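Local coordinates for protein A-adding tRNA nucleotidyltransferase (Aquifex aeolicus, PDB 4WBY) that adds the terminal adenosine to tRNA ending in CC, completing the CCA terminus, with ATP as donor and magnesium as cofactor, at residues E186-K199 with Y226-G238. Residues are numbered along the deposited sequence; the frame is centred on the assembly and turned at random.
Sequences EKLLKQAVNLGLLK and YRKYRVLEEIIEG
Tyr-229 OH donates a hydrogen bond to Glu-186 OE2, 2.6 Å away. It meets OE2 on the anti side, 27° out of the carboxylate plane. OE2 lies at the ring edge, with the carboxylate and ring planes 67° apart. Glu-186 reaches there on an extended chain, its CG anti to the backbone N (chi1 -174°). OE2 accepts a second hydrogen bond, from a water, which in turn accepts from Lys-228 NZ at 2.8 Å. Lys-228 also lays CG over one face of the ring, and Lys-190 CG comes to the ring edge. Leu-189 CD2 packs 3.8 Å from Tyr-229 CG. A phenylalanine in place of Tyr-229 would probably keep the ring packing but cost Glu-186 OE2 its protein donor, leaving the water.

At the far end, one water donates to Glu-234 OE1, at 2.7 Å, and to Val-193 O. It also accepts from Lys-199 N. Lys-199 NZ gives only a weak bond to Glu-234 O, at 3.4 Å. Between these polar ends, Val-193 CG1 lies 3.8 Å from Tyr-229 O and also meets Glu-234 CG. Leu-198 CD2 lies 3.7 Å from Val-231 CB. Val-231 also touches Leu-168, an ATP-binding residue.

Helices 183-194 and 219-228, ended by Schellman motifs at Gly-196 and Arg-230, meet beside helix 165-177, probably in the neck. The chemistry implies a largely apolar middle between polar ends: water links Glu-186 to Lys-228, while the Lys-199 and Glu-234 charges stay beyond salt-bridge range.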
loop_
_atom_site.group_PDB
_atom_site.type_symbol
_atom_site.label_atom_id
_atom_site.label_comp_id
_atom_site.label_asym_id
_atom_site.label_seq_id
_atom_site.Cartn_x
_atom_site.Cartn_y
_atom_site.Cartn_z
ATOM N N GLU A 186 -5.656 -21.209 -5.528
ATOM C CA GLU A 186 -6.788 -20.970 -4.634
ATOM C C GLU A 186 -6.974 -22.116 -3.634
ATOM O O GLU A 186 -7.213 -21.879 -2.448
ATOM C CB GLU A 186 -8.081 -20.764 -5.425
ATOM C CG GLU A 186 -9.260 -20.378 -4.521
ATOM C CD GLU A 186 -10.560 -20.216 -5.269
ATOM O OE1 GLU A 186 -10.846 -21.051 -6.150
ATOM O OE2 GLU A 186 -11.304 -19.258 -4.969
ATOM N N LYS A 187 -6.878 -23.355 -4.108
ATOM C CA LYS A 187 -6.993 -24.504 -3.209
ATOM C C LYS A 187 -5.916 -24.446 -2.142
ATOM O O LYS A 187 -6.173 -24.703 -0.961
ATOM C CB LYS A 187 -6.878 -25.822 -3.972
ATOM C CG LYS A 187 -8.035 -26.129 -4.869
ATOM C CD LYS A 187 -7.812 -27.445 -5.590
ATOM C CE LYS A 187 -8.880 -27.645 -6.653
ATOM N NZ LYS A 187 -8.638 -28.869 -7.460
ATOM N N LEU A 188 -4.696 -24.139 -2.568
ATOM C CA LEU A 188 -3.574 -24.095 -1.638
ATOM C C LEU A 188 -3.759 -22.993 -0.608
ATOM O O LEU A 188 -3.437 -23.171 0.563
ATOM C CB LEU A 188 -2.262 -23.892 -2.396
ATOM C CG LEU A 188 -1.847 -25.073 -3.273
ATOM C CD1 LEU A 188 -0.745 -24.652 -4.242
ATOM C CD2 LEU A 188 -1.397 -26.241 -2.405
ATOM N N LEU A 189 -4.269 -21.846 -1.046
ATOM C CA LEU A 189 -4.466 -20.721 -0.143
ATOM C C LEU A 189 -5.535 -21.060 0.892
ATOM O O LEU A 189 -5.341 -20.846 2.089
ATOM C CB LEU A 189 -4.830 -19.459 -0.930
ATOM C CG LEU A 189 -4.915 -18.142 -0.148
ATOM C CD1 LEU A 189 -4.515 -16.950 -1.039
ATOM C CD2 LEU A 189 -6.308 -17.923 0.433
ATOM N N LYS A 190 -6.654 -21.610 0.437
ATOM C CA LYS A 190 -7.732 -21.970 1.354
ATOM C C LYS A 190 -7.268 -23.040 2.340
ATOM O O LYS A 190 -7.609 -22.990 3.524
ATOM C CB LYS A 190 -8.962 -22.464 0.580
ATOM C CG LYS A 190 -9.646 -21.362 -0.229
ATOM C CD LYS A 190 -10.749 -21.920 -1.119
ATOM C CE LYS A 190 -11.919 -22.422 -0.324
ATOM N NZ LYS A 190 -13.053 -22.721 -1.241
ATOM N N GLN A 191 -6.490 -24.002 1.855
ATOM C CA GLN A 191 -5.994 -25.068 2.717
ATOM C C GLN A 191 -5.024 -24.529 3.758
ATOM O O GLN A 191 -5.072 -24.942 4.920
ATOM C CB GLN A 191 -5.340 -26.172 1.881
ATOM C CG GLN A 191 -6.392 -27.014 1.160
ATOM C CD GLN A 191 -5.821 -28.119 0.298
ATOM O OE1 GLN A 191 -4.606 -28.270 0.171
ATOM N NE2 GLN A 191 -6.710 -28.911 -0.300
ATOM N N ALA A 192 -4.165 -23.589 3.365
ATOM C CA ALA A 192 -3.219 -23.018 4.329
ATOM C C ALA A 192 -3.968 -22.262 5.421
ATOM O O ALA A 192 -3.610 -22.352 6.591
ATOM C CB ALA A 192 -2.213 -22.104 3.642
ATOM N N VAL A 193 -5.008 -21.516 5.044
ATOM C CA VAL A 193 -5.808 -20.821 6.045
ATOM C C VAL A 193 -6.472 -21.853 6.964
ATOM O O VAL A 193 -6.413 -21.740 8.200
ATOM C CB VAL A 193 -6.874 -19.904 5.400
ATOM C CG1 VAL A 193 -7.814 -19.344 6.466
ATOM C CG2 VAL A 193 -6.199 -18.765 4.637
ATOM N N ASN A 194 -7.064 -22.887 6.374
ATOM C CA ASN A 194 -7.808 -23.857 7.176
ATOM C C ASN A 194 -6.914 -24.629 8.137
ATOM O O ASN A 194 -7.339 -24.976 9.244
ATOM C CB ASN A 194 -8.551 -24.844 6.276
ATOM C CG ASN A 194 -9.718 -25.505 6.982
ATOM O OD1 ASN A 194 -9.632 -26.659 7.419
ATOM N ND2 ASN A 194 -10.822 -24.776 7.099
ATOM N N LEU A 195 -5.683 -24.900 7.704
ATOM C CA LEU A 195 -4.713 -25.646 8.504
ATOM C C LEU A 195 -4.176 -24.847 9.689
ATOM O O LEU A 195 -3.484 -25.402 10.540
ATOM C CB LEU A 195 -3.537 -26.106 7.631
ATOM C CG LEU A 195 -3.777 -27.303 6.713
ATOM C CD1 LEU A 195 -2.663 -27.376 5.671
ATOM C CD2 LEU A 195 -3.859 -28.603 7.522
ATOM N N GLY A 196 -4.473 -23.551 9.727
ATOM C CA GLY A 196 -4.005 -22.692 10.802
ATOM C C GLY A 196 -2.673 -22.032 10.514
ATOM O O GLY A 196 -2.084 -21.428 11.400
ATOM N N LEU A 197 -2.192 -22.124 9.281
ATOM C CA LEU A 197 -0.835 -21.673 8.997
ATOM C C LEU A 197 -0.704 -20.157 9.040
ATOM O O LEU A 197 0.367 -19.624 9.317
ATOM C CB LEU A 197 -0.371 -22.212 7.643
ATOM C CG LEU A 197 -0.467 -23.735 7.514
ATOM C CD1 LEU A 197 0.133 -24.189 6.200
ATOM C CD2 LEU A 197 0.204 -24.427 8.700
ATOM N N LEU A 198 -1.794 -19.460 8.772
ATOM C CA LEU A 198 -1.756 -18.021 8.776
ATOM C C LEU A 198 -1.708 -17.534 10.213
ATOM O O LEU A 198 -0.942 -16.629 10.560
ATOM C CB LEU A 198 -2.977 -17.469 8.040
ATOM C CG LEU A 198 -3.079 -15.981 7.774
ATOM C CD1 LEU A 198 -1.892 -15.502 6.972
ATOM C CD2 LEU A 198 -4.405 -15.675 7.079
ATOM N N LYS A 199 -2.516 -18.165 11.059
ATOM C CA LYS A 199 -2.613 -17.762 12.454
ATOM C C LYS A 199 -1.258 -17.883 13.156
ATOM O O LYS A 199 -0.952 -17.116 14.068
ATOM C CB LYS A 199 -3.671 -18.602 13.176
ATOM C CG LYS A 199 -3.843 -18.270 14.644
ATOM C CD LYS A 199 -5.001 -19.051 15.238
ATOM C CE LYS A 199 -6.322 -18.611 14.629
ATOM N NZ LYS A 199 -6.590 -17.169 14.898
ATOM N N TYR A 226 -9.904 -10.477 1.243
ATOM C CA TYR A 226 -9.644 -10.861 2.626
ATOM C C TYR A 226 -10.889 -11.513 3.236
ATOM O O TYR A 226 -10.808 -12.518 3.949
ATOM C CB TYR A 226 -9.263 -9.656 3.488
ATOM C CG TYR A 226 -7.836 -9.147 3.436
ATOM C CD1 TYR A 226 -6.947 -9.507 2.433
ATOM C CD2 TYR A 226 -7.393 -8.275 4.417
ATOM C CE1 TYR A 226 -5.636 -9.004 2.423
ATOM C CE2 TYR A 226 -6.120 -7.773 4.419
ATOM C CZ TYR A 226 -5.239 -8.134 3.428
ATOM O OH TYR A 226 -3.970 -7.611 3.488
ATOM N N ARG A 227 -12.045 -10.907 2.973
ATOM C CA ARG A 227 -13.311 -11.426 3.475
ATOM C C ARG A 227 -13.609 -12.808 2.885
ATOM O O ARG A 227 -13.919 -13.753 3.617
ATOM C CB ARG A 227 -14.447 -10.450 3.161
ATOM C CG ARG A 227 -15.779 -10.821 3.794
ATOM C CD ARG A 227 -16.796 -9.702 3.630
ATOM N NE ARG A 227 -17.280 -9.575 2.256
ATOM C CZ ARG A 227 -18.363 -10.186 1.785
ATOM N NH1 ARG A 227 -19.070 -10.985 2.570
ATOM N NH2 ARG A 227 -18.731 -10.005 0.524
ATOM N N LYS A 228 -13.503 -12.922 1.562
ATOM C CA LYS A 228 -13.773 -14.179 0.870
ATOM C C LYS A 228 -12.956 -15.348 1.422
ATOM O O LYS A 228 -13.481 -16.460 1.571
ATOM C CB LYS A 228 -13.502 -14.023 -0.628
ATOM C CG LYS A 228 -13.734 -15.284 -1.452
ATOM C CD LYS A 228 -13.567 -14.999 -2.938
ATOM C CE LYS A 228 -13.724 -16.259 -3.773
ATOM N NZ LYS A 228 -13.828 -15.970 -5.231
ATOM N N TYR A 229 -11.678 -15.096 1.714
ATOM C CA TYR A 229 -10.775 -16.161 2.139
ATOM C C TYR A 229 -10.554 -16.198 3.650
ATOM O O TYR A 229 -9.710 -16.955 4.143
ATOM C CB TYR A 229 -9.448 -16.048 1.378
ATOM C CG TYR A 229 -9.668 -16.305 -0.095
ATOM C CD1 TYR A 229 -10.046 -17.568 -0.546
ATOM C CD2 TYR A 229 -9.545 -15.285 -1.032
ATOM C CE1 TYR A 229 -10.282 -17.812 -1.901
ATOM C CE2 TYR A 229 -9.769 -15.518 -2.380
ATOM C CZ TYR A 229 -10.138 -16.778 -2.811
ATOM O OH TYR A 229 -10.365 -16.997 -4.154
ATOM N N ARG A 230 -11.330 -15.392 4.373
ATOM C CA ARG A 230 -11.412 -15.450 5.836
ATOM C C ARG A 230 -10.072 -15.215 6.521
ATOM O O ARG A 230 -9.756 -15.859 7.528
ATOM C CB ARG A 230 -11.980 -16.801 6.282
ATOM C CG ARG A 230 -13.310 -17.149 5.634
ATOM C CD ARG A 230 -13.777 -18.530 6.059
ATOM N NE ARG A 230 -14.961 -18.967 5.326
ATOM C CZ ARG A 230 -16.207 -18.754 5.731
ATOM N NH1 ARG A 230 -16.433 -18.101 6.862
ATOM N NH2 ARG A 230 -17.228 -19.190 5.006
ATOM N N VAL A 231 -9.291 -14.269 6.010
ATOM C CA VAL A 231 -7.950 -14.113 6.545
ATOM C C VAL A 231 -7.878 -13.236 7.804
ATOM O O VAL A 231 -7.081 -13.530 8.688
ATOM C CB VAL A 231 -6.976 -13.560 5.484
ATOM C CG1 VAL A 231 -6.967 -14.450 4.238
ATOM C CG2 VAL A 231 -7.322 -12.153 5.112
ATOM N N LEU A 232 -8.704 -12.189 7.913
ATOM C CA LEU A 232 -8.572 -11.263 9.047
ATOM C C LEU A 232 -8.957 -11.933 10.365
ATOM O O LEU A 232 -8.430 -11.590 11.425
ATOM C CB LEU A 232 -9.421 -10.008 8.844
ATOM C CG LEU A 232 -8.917 -9.048 7.769
ATOM C CD1 LEU A 232 -9.921 -7.925 7.544
ATOM C CD2 LEU A 232 -7.541 -8.491 8.138
ATOM N N GLU A 233 -9.853 -12.914 10.283
ATOM C CA GLU A 233 -10.268 -13.684 11.450
ATOM C C GLU A 233 -9.106 -14.467 12.065
ATOM O O GLU A 233 -9.144 -14.822 13.245
ATOM C CB GLU A 233 -11.406 -14.640 11.070
ATOM C CG GLU A 233 -12.702 -13.934 10.648
ATOM C CD GLU A 233 -12.800 -13.640 9.149
ATOM O OE1 GLU A 233 -11.756 -13.489 8.463
ATOM O OE2 GLU A 233 -13.947 -13.562 8.654
ATOM N N GLU A 234 -8.074 -14.720 11.260
ATOM C CA GLU A 234 -6.887 -15.443 11.704
ATOM C C GLU A 234 -5.844 -14.532 12.325
ATOM O O GLU A 234 -4.870 -15.012 12.912
ATOM C CB GLU A 234 -6.240 -16.184 10.530
ATOM C CG GLU A 234 -7.148 -17.179 9.848
ATOM C CD GLU A 234 -7.570 -18.269 10.785
ATOM O OE1 GLU A 234 -6.687 -19.052 11.205
ATOM O OE2 GLU A 234 -8.776 -18.328 11.118
ATOM N N ILE A 235 -6.025 -13.225 12.159
ATOM C CA ILE A 235 -4.989 -12.260 12.511
ATOM C C ILE A 235 -5.417 -11.303 13.619
ATOM O O ILE A 235 -4.677 -11.072 14.575
ATOM C CB ILE A 235 -4.571 -11.444 11.274
ATOM C CG1 ILE A 235 -4.072 -12.382 10.173
ATOM C CG2 ILE A 235 -3.480 -10.435 11.638
ATOM C CD1 ILE A 235 -3.788 -11.678 8.865
ATOM N N ILE A 236 -6.610 -10.740 13.491
ATOM C CA ILE A 236 -7.078 -9.770 14.472
ATOM C C ILE A 236 -7.990 -10.459 15.474
ATOM O O ILE A 236 -9.101 -10.859 15.138
ATOM C CB ILE A 236 -7.807 -8.590 13.794
ATOM C CG1 ILE A 236 -6.898 -7.947 12.742
ATOM C CG2 ILE A 236 -8.256 -7.557 14.833
ATOM C CD1 ILE A 236 -7.577 -6.880 11.909
ATOM N N GLU A 237 -7.499 -10.610 16.703
ATOM C CA GLU A 237 -8.260 -11.270 17.753
ATOM C C GLU A 237 -9.614 -10.597 17.949
ATOM O O GLU A 237 -9.692 -9.384 18.138
ATOM C CB GLU A 237 -7.473 -11.265 19.065
ATOM C CG GLU A 237 -7.273 -12.643 19.664
ATOM C CD GLU A 237 -8.583 -13.361 19.911
ATOM O OE1 GLU A 237 -8.723 -14.518 19.459
ATOM O OE2 GLU A 237 -9.471 -12.768 20.560
ATOM N N GLY A 238 -10.678 -11.390 17.875
ATOM C CA GLY A 238 -12.022 -10.887 18.082
ATOM C C GLY A 238 -12.662 -10.180 16.899
ATOM O O GLY A 238 -13.771 -9.652 17.022
HETATM O O HOH W 1 -13.349 -18.457 -6.459
HETATM O O HOH W 2 -4.754 -19.820 9.427
HETATM O O HOH W 3 -2.089 -14.520 12.314
HETATM O O HOH W 4 -3.098 -14.548 14.799
#